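Local coordinates for protein 5'-deoxynucleotidase (Pyrococcus horikoshii, PDB 2CQZ) that probably hydrolyses 2'-deoxyribonucleoside 5'-phosphates to the deoxynucleoside and phosphate, as a metal-dependent enzyme of the HD-domain family, at residues Q12-L17 / A73-T78; D130-A135 / W150-E155. One frame throughout, in Å; residues are numbered along the deposited sequence.

Interaction 1. Residues Q12-L17 / A73-T78; sequences QTLKRL and AEAIIT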
loop_
_atom_site.group_PDB
_atom_site.type_symbol
_atom_site.label_atom_id
_atom_site.label_comp_id
_atom_site.label_asym_id
_atom_site.label_seq_id
_atom_site.Cartn_x
_atom_site.Cartn_y
_atom_site.Cartn_z
ATOM N N GLN A 12 17.135 -11.077 -4.188
ATOM C CA GLN A 12 16.288 -10.403 -3.225
ATOM C C GLN A 12 15.253 -9.538 -3.927
ATOM O O GLN A 12 14.328 -9.041 -3.291
ATOM C CB GLN A 12 17.108 -9.540 -2.267
ATOM C CG GLN A 12 17.863 -10.344 -1.203
ATOM C CD GLN A 12 18.260 -9.514 0.007
ATOM O OE1 GLN A 12 18.716 -8.374 -0.120
ATOM N NE2 GLN A 12 18.100 -10.092 1.189
ATOM N N THR A 13 15.410 -9.349 -5.236
ATOM C CA THR A 13 14.452 -8.559 -6.014
ATOM C C THR A 13 13.094 -9.273 -5.977
ATOM O O THR A 13 12.050 -8.664 -6.206
ATOM C CB THR A 13 14.900 -8.422 -7.484
ATOM O OG1 THR A 13 16.251 -7.962 -7.526
ATOM C CG2 THR A 13 14.039 -7.415 -8.221
ATOM N N LEU A 14 13.123 -10.571 -5.686
ATOM C CA LEU A 14 11.904 -11.365 -5.594
ATOM C C LEU A 14 10.999 -10.878 -4.462
ATOM O O LEU A 14 9.789 -11.133 -4.475
ATOM C CB LEU A 14 12.237 -12.848 -5.383
ATOM C CG LEU A 14 12.943 -13.541 -6.559
ATOM C CD1 LEU A 14 13.179 -15.003 -6.208
ATOM C CD2 LEU A 14 12.104 -13.406 -7.835
ATOM N N LYS A 15 11.581 -10.189 -3.481
ATOM C CA LYS A 15 10.807 -9.663 -2.362
ATOM C C LYS A 15 9.963 -8.512 -2.865
ATOM O O LYS A 15 8.901 -8.242 -2.319
ATOM C CB LYS A 15 11.723 -9.147 -1.250
ATOM C CG LYS A 15 12.566 -10.197 -0.574
ATOM C CD LYS A 15 13.386 -9.600 0.560
ATOM C CE LYS A 15 14.119 -10.689 1.307
ATOM N NZ LYS A 15 14.789 -10.200 2.532
ATOM N N ARG A 16 10.430 -7.844 -3.918
ATOM C CA ARG A 16 9.714 -6.694 -4.466
ATOM C C ARG A 16 8.790 -6.992 -5.621
ATOM O O ARG A 16 7.882 -6.215 -5.899
ATOM C CB ARG A 16 10.693 -5.621 -4.938
ATOM C CG ARG A 16 11.629 -5.128 -3.879
ATOM C CD ARG A 16 12.322 -3.860 -4.329
ATOM N NE ARG A 16 13.316 -4.080 -5.374
ATOM C CZ ARG A 16 14.487 -4.684 -5.179
ATOM N NH1 ARG A 16 14.814 -5.136 -3.971
ATOM N NH2 ARG A 16 15.340 -4.825 -6.196
ATOM N N LEU A 17 9.042 -8.089 -6.322
ATOM C CA LEU A 17 8.209 -8.395 -7.480
ATOM C C LEU A 17 6.931 -9.142 -7.083
ATOM O O LEU A 17 6.944 -10.060 -6.273
ATOM C CB LEU A 17 9.030 -9.248 -8.448
ATOM C CG LEU A 17 10.277 -8.519 -8.956
ATOM C CD1 LEU A 17 11.264 -9.464 -9.645
ATOM C CD2 LEU A 17 9.951 -7.424 -9.972
ATOM N N ALA A 73 14.569 -17.471 -11.874
ATOM C CA ALA A 73 14.777 -16.724 -13.117
ATOM C C ALA A 73 13.905 -15.497 -13.182
ATOM O O ALA A 73 14.148 -14.577 -13.985
ATOM C CB ALA A 73 14.492 -17.603 -14.325
ATOM N N GLU A 74 12.872 -15.487 -12.344
ATOM C CA GLU A 74 11.951 -14.366 -12.328
ATOM C C GLU A 74 12.587 -13.119 -11.724
ATOM O O GLU A 74 12.097 -12.010 -11.942
ATOM C CB GLU A 74 10.662 -14.754 -11.610
ATOM C CG GLU A 74 9.954 -15.920 -12.280
ATOM C CD GLU A 74 8.532 -16.160 -11.769
ATOM O OE1 GLU A 74 8.191 -15.693 -10.657
ATOM O OE2 GLU A 74 7.755 -16.840 -12.486
ATOM N N ALA A 75 13.696 -13.296 -11.006
ATOM C CA ALA A 75 14.402 -12.163 -10.404
ATOM C C ALA A 75 14.799 -11.171 -11.499
ATOM O O ALA A 75 15.016 -9.982 -11.241
ATOM C CB ALA A 75 15.644 -12.645 -9.657
ATOM N N ILE A 76 14.895 -11.668 -12.724
ATOM C CA ILE A 76 15.236 -10.830 -13.858
ATOM C C ILE A 76 14.026 -10.736 -14.776
ATOM O O ILE A 76 13.648 -9.659 -15.198
ATOM C CB ILE A 76 16.437 -11.425 -14.644
ATOM C CG1 ILE A 76 17.720 -11.248 -13.836
ATOM C CG2 ILE A 76 16.565 -10.772 -16.025
ATOM C CD1 ILE A 76 18.875 -12.046 -14.386
ATOM N N ILE A 77 13.401 -11.872 -15.053
ATOM C CA ILE A 77 12.296 -11.740 -16.037
ATOM C C ILE A 77 10.918 -11.377 -15.461
ATOM O O ILE A 77 10.027 -10.874 -16.141
ATOM C CB ILE A 77 12.096 -12.907 -17.097
ATOM C CG1 ILE A 77 11.681 -14.334 -16.573
ATOM C CG2 ILE A 77 13.101 -12.950 -18.229
ATOM C CD1 ILE A 77 11.061 -15.219 -17.698
ATOM N N THR A 78 10.714 -11.425 -14.142
ATOM C CA THR A 78 9.476 -11.011 -13.476
ATOM C C THR A 78 8.483 -12.145 -13.721
ATOM O O THR A 78 8.648 -12.932 -14.659
ATOM C CB THR A 78 8.857 -9.686 -14.017
ATOM O OG1 THR A 78 8.179 -9.930 -15.250
ATOM C CG2 THR A 78 9.917 -8.626 -14.216
#
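Leu14 and Leu17 of 12-17 lean on the backbone of the short helix 74-77, an example of branched side chains packing against a helix at the point where it presents only an alanine. Leu14 can be followed outward. Its CB does not point at the partner segment, but CG lies anti to the carbonyl carbon (chi1 -66°), and there the chain forks: CD1 runs on extended, while the CD2 branch faces Ala75. CD2 comes to 3.5 Å from Ala75 N, rests close to Ala75 CA, and reaches the methyl of the same residue, Leu14 CD2 to Ala75 CB being 4.1 Å. The small Ala75 thus lets the leucine tip settle against main chain.

Three residues on, Leu17 directs its CB at the helix, and its CD1 sits 3.5 Å from Glu74 O, a carbonyl already taken up by the helical bond from Thr78 N. Its other methyl, CD2, looks toward Thr78 CG2 at 4.4 Å. Thr13 adds a looser touch, its CB and CG2 both lying near Ala75 O, while its hydroxyl hydrogen-bonds Leu10 O. Ile33 of helix 33-53 touches both leucines, and Glu74 forms a salt bridge with Lys90. This packing of methyls on main chain joins 12-17 to 73-78, just after the nickel ligands His70 and Asp71, the HD pair of the all-helical HD-domain fold.

Interaction 2. Residues D130-A135 / W150-E155; sequences DMILQA and WEAIEE
Ile132 is the hub of this contact and illustrates how one beta-branched residue can serve several neighbours at once, one branch taking a ring and the other two aliphatic residues. Its CG2, anti to the backbone N, lies over a face of the Trp150 indole. The methyl stands 3.9 Å from the centroid of the six-membered ring and 18° off the ring normal, a CH-pi contact displaced toward the CE3 and CZ3 side of the ring. The other branch extends its CD1 between two residues of the facing helix: Ile132 CD1 is 3.7 Å from Ala152 CB and 3.8 Å from Ile153 CG1. The two isoleucines meet at nearly a right angle.

This tight part, buried around Ile132, Trp150 and Ala152, gives way to thinner packing at its margins. Met131, partly exposed, bends at its thioether (chi3 76°) to bring CE to 3.8 Å from Ala152 CB, so that one alanine methyl receives the side-chain ends of two successive residues, Met131 and Ile132. Ile153 is likewise partly exposed, and Glu151 points away and is exposed. The indole's polar edge is held separately, Trp150 NE1 hydrogen-bonding Glu139, which lies further along helix 118-140. On another side of that helix, Asp130 hydrogen-bonds the nickel ligand His36. The helix also supplies the ligand Asp127, so the contact seats helix 152-157 against a metal-bearing helix of the HD-domain fold.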
loop_
_atom_site.group_PDB
_atom_site.type_symbol
_atom_site.label_atom_id
_atom_site.label_comp_id
_atom_site.label_asym_id
_atom_site.label_seq_id
_atom_site.Cartn_x
_atom_site.Cartn_y
_atom_site.Cartn_z
ATOM N N ASP A 130 0.553 -24.150 -2.795
ATOM C CA ASP A 130 0.700 -22.806 -2.261
ATOM C C ASP A 130 -0.258 -21.916 -3.036
ATOM O O ASP A 130 -0.994 -21.115 -2.454
ATOM C CB ASP A 130 2.133 -22.303 -2.463
ATOM C CG ASP A 130 2.333 -20.879 -1.977
ATOM O OD1 ASP A 130 2.510 -20.687 -0.755
ATOM O OD2 ASP A 130 2.309 -19.953 -2.817
ATOM N N MET A 131 -0.258 -22.059 -4.356
ATOM C CA MET A 131 -1.135 -21.230 -5.172
ATOM C C MET A 131 -2.620 -21.416 -4.854
ATOM O O MET A 131 -3.346 -20.440 -4.666
ATOM C CB MET A 131 -0.897 -21.492 -6.659
ATOM C CG MET A 131 -1.807 -20.676 -7.559
ATOM S SD MET A 131 -1.487 -20.987 -9.299
ATOM C CE MET A 131 -2.282 -22.572 -9.435
ATOM N N ILE A 132 -3.074 -22.663 -4.802
ATOM C CA ILE A 132 -4.472 -22.946 -4.510
ATOM C C ILE A 132 -4.827 -22.366 -3.139
ATOM O O ILE A 132 -5.807 -21.629 -2.993
ATOM C CB ILE A 132 -4.731 -24.475 -4.549
ATOM C CG1 ILE A 132 -4.399 -25.001 -5.949
ATOM C CG2 ILE A 132 -6.193 -24.785 -4.216
ATOM C CD1 ILE A 132 -4.286 -26.501 -6.036
ATOM N N LEU A 133 -4.015 -22.690 -2.138
ATOM C CA LEU A 133 -4.239 -22.183 -0.792
ATOM C C LEU A 133 -4.165 -20.656 -0.744
ATOM O O LEU A 133 -4.774 -20.024 0.127
ATOM C CB LEU A 133 -3.225 -22.788 0.166
ATOM C CG LEU A 133 -3.411 -24.293 0.299
ATOM C CD1 LEU A 133 -2.357 -24.888 1.216
ATOM C CD2 LEU A 133 -4.802 -24.563 0.835
ATOM N N GLN A 134 -3.432 -20.065 -1.686
ATOM C CA GLN A 134 -3.292 -18.617 -1.730
ATOM C C GLN A 134 -4.554 -18.030 -2.324
ATOM O O GLN A 134 -4.994 -16.952 -1.930
ATOM C CB GLN A 134 -2.066 -18.212 -2.570
ATOM C CG GLN A 134 -1.666 -16.729 -2.454
ATOM C CD GLN A 134 -1.526 -16.234 -1.005
ATOM O OE1 GLN A 134 -0.762 -16.783 -0.212
ATOM N NE2 GLN A 134 -2.270 -15.183 -0.667
ATOM N N ALA A 135 -5.134 -18.747 -3.276
ATOM C CA ALA A 135 -6.362 -18.306 -3.918
ATOM C C ALA A 135 -7.482 -18.400 -2.879
ATOM O O ALA A 135 -8.381 -17.558 -2.817
ATOM C CB ALA A 135 -6.666 -19.197 -5.104
ATOM N N TRP A 150 -8.565 -23.191 -8.911
ATOM C CA TRP A 150 -8.858 -24.464 -8.258
ATOM C C TRP A 150 -8.703 -25.693 -9.154
ATOM O O TRP A 150 -8.627 -26.819 -8.646
ATOM C CB TRP A 150 -10.250 -24.441 -7.637
ATOM C CG TRP A 150 -10.304 -23.563 -6.427
ATOM C CD1 TRP A 150 -10.469 -22.200 -6.398
ATOM C CD2 TRP A 150 -10.134 -23.976 -5.063
ATOM N NE1 TRP A 150 -10.416 -21.745 -5.098
ATOM C CE2 TRP A 150 -10.213 -22.813 -4.260
ATOM C CE3 TRP A 150 -9.928 -25.216 -4.442
ATOM C CZ2 TRP A 150 -10.083 -22.855 -2.867
ATOM C CZ3 TRP A 150 -9.801 -25.258 -3.053
ATOM C CH2 TRP A 150 -9.882 -24.082 -2.282
ATOM N N GLU A 151 -8.635 -25.494 -10.472
ATOM C CA GLU A 151 -8.470 -26.640 -11.360
ATOM C C GLU A 151 -7.028 -27.148 -11.394
ATOM O O GLU A 151 -6.673 -28.004 -12.209
ATOM C CB GLU A 151 -8.980 -26.333 -12.778
ATOM C CG GLU A 151 -8.417 -25.104 -13.443
ATOM C CD GLU A 151 -9.248 -24.683 -14.650
ATOM O OE1 GLU A 151 -10.468 -24.455 -14.480
ATOM O OE2 GLU A 151 -8.681 -24.579 -15.762
ATOM N N ALA A 152 -6.213 -26.626 -10.480
ATOM C CA ALA A 152 -4.819 -27.030 -10.365
ATOM C C ALA A 152 -4.759 -28.325 -9.555
ATOM O O ALA A 152 -3.741 -29.022 -9.553
ATOM C CB ALA A 152 -4.003 -25.935 -9.688
ATOM N N ILE A 153 -5.849 -28.640 -8.856
ATOM C CA ILE A 153 -5.919 -29.880 -8.084
ATOM C C ILE A 153 -5.937 -31.026 -9.098
ATOM O O ILE A 153 -5.394 -32.105 -8.842
ATOM C CB ILE A 153 -7.211 -29.981 -7.234
ATOM C CG1 ILE A 153 -7.219 -28.922 -6.134
ATOM C CG2 ILE A 153 -7.312 -31.359 -6.608
ATOM C CD1 ILE A 153 -8.455 -28.982 -5.235
ATOM N N GLU A 154 -6.576 -30.793 -10.246
ATOM C CA GLU A 154 -6.625 -31.808 -11.292
ATOM C C GLU A 154 -5.227 -31.984 -11.863
ATOM O O GLU A 154 -4.770 -33.112 -12.060
ATOM C CB GLU A 154 -7.586 -31.400 -12.415
ATOM C CG GLU A 154 -9.045 -31.341 -11.983
ATOM C CD GLU A 154 -9.481 -32.606 -11.269
ATOM O OE1 GLU A 154 -9.446 -33.688 -11.899
ATOM O OE2 GLU A 154 -9.850 -32.519 -10.076
ATOM N N GLU A 155 -4.552 -30.861 -12.112
ATOM C CA GLU A 155 -3.198 -30.888 -12.661
ATOM C C GLU A 155 -2.270 -31.687 -11.741
ATOM O O GLU A 155 -1.340 -32.345 -12.204
ATOM C CB GLU A 155 -2.665 -29.460 -12.848
ATOM C CG GLU A 155 -3.670 -28.491 -13.463
ATOM C CD GLU A 155 -3.058 -27.140 -13.806
ATOM O OE1 GLU A 155 -2.444 -27.029 -14.891
ATOM O OE2 GLU A 155 -3.181 -26.190 -12.991
#

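Interactions 1 and 2 lie on opposite sides of the chain's centre, with their centres 22 Å apart and their nearest atoms about 11 Å apart. They come in series along the chain: 12-17 with 73-78 closes before 130-135 with 150-155 opens. No helix is shared, but both belong to the same HD domain, and the nickel site connects them, since its ligands His70 and Asp71 precede 73-78 and Asp127 precedes 130-135. The assembly joins the segments again: Lys15, in 12-17, forms a salt bridge with Asp130, in 130-135, of a neighbouring subunit. Segments of both contacts thus also take part in the interface between subunits.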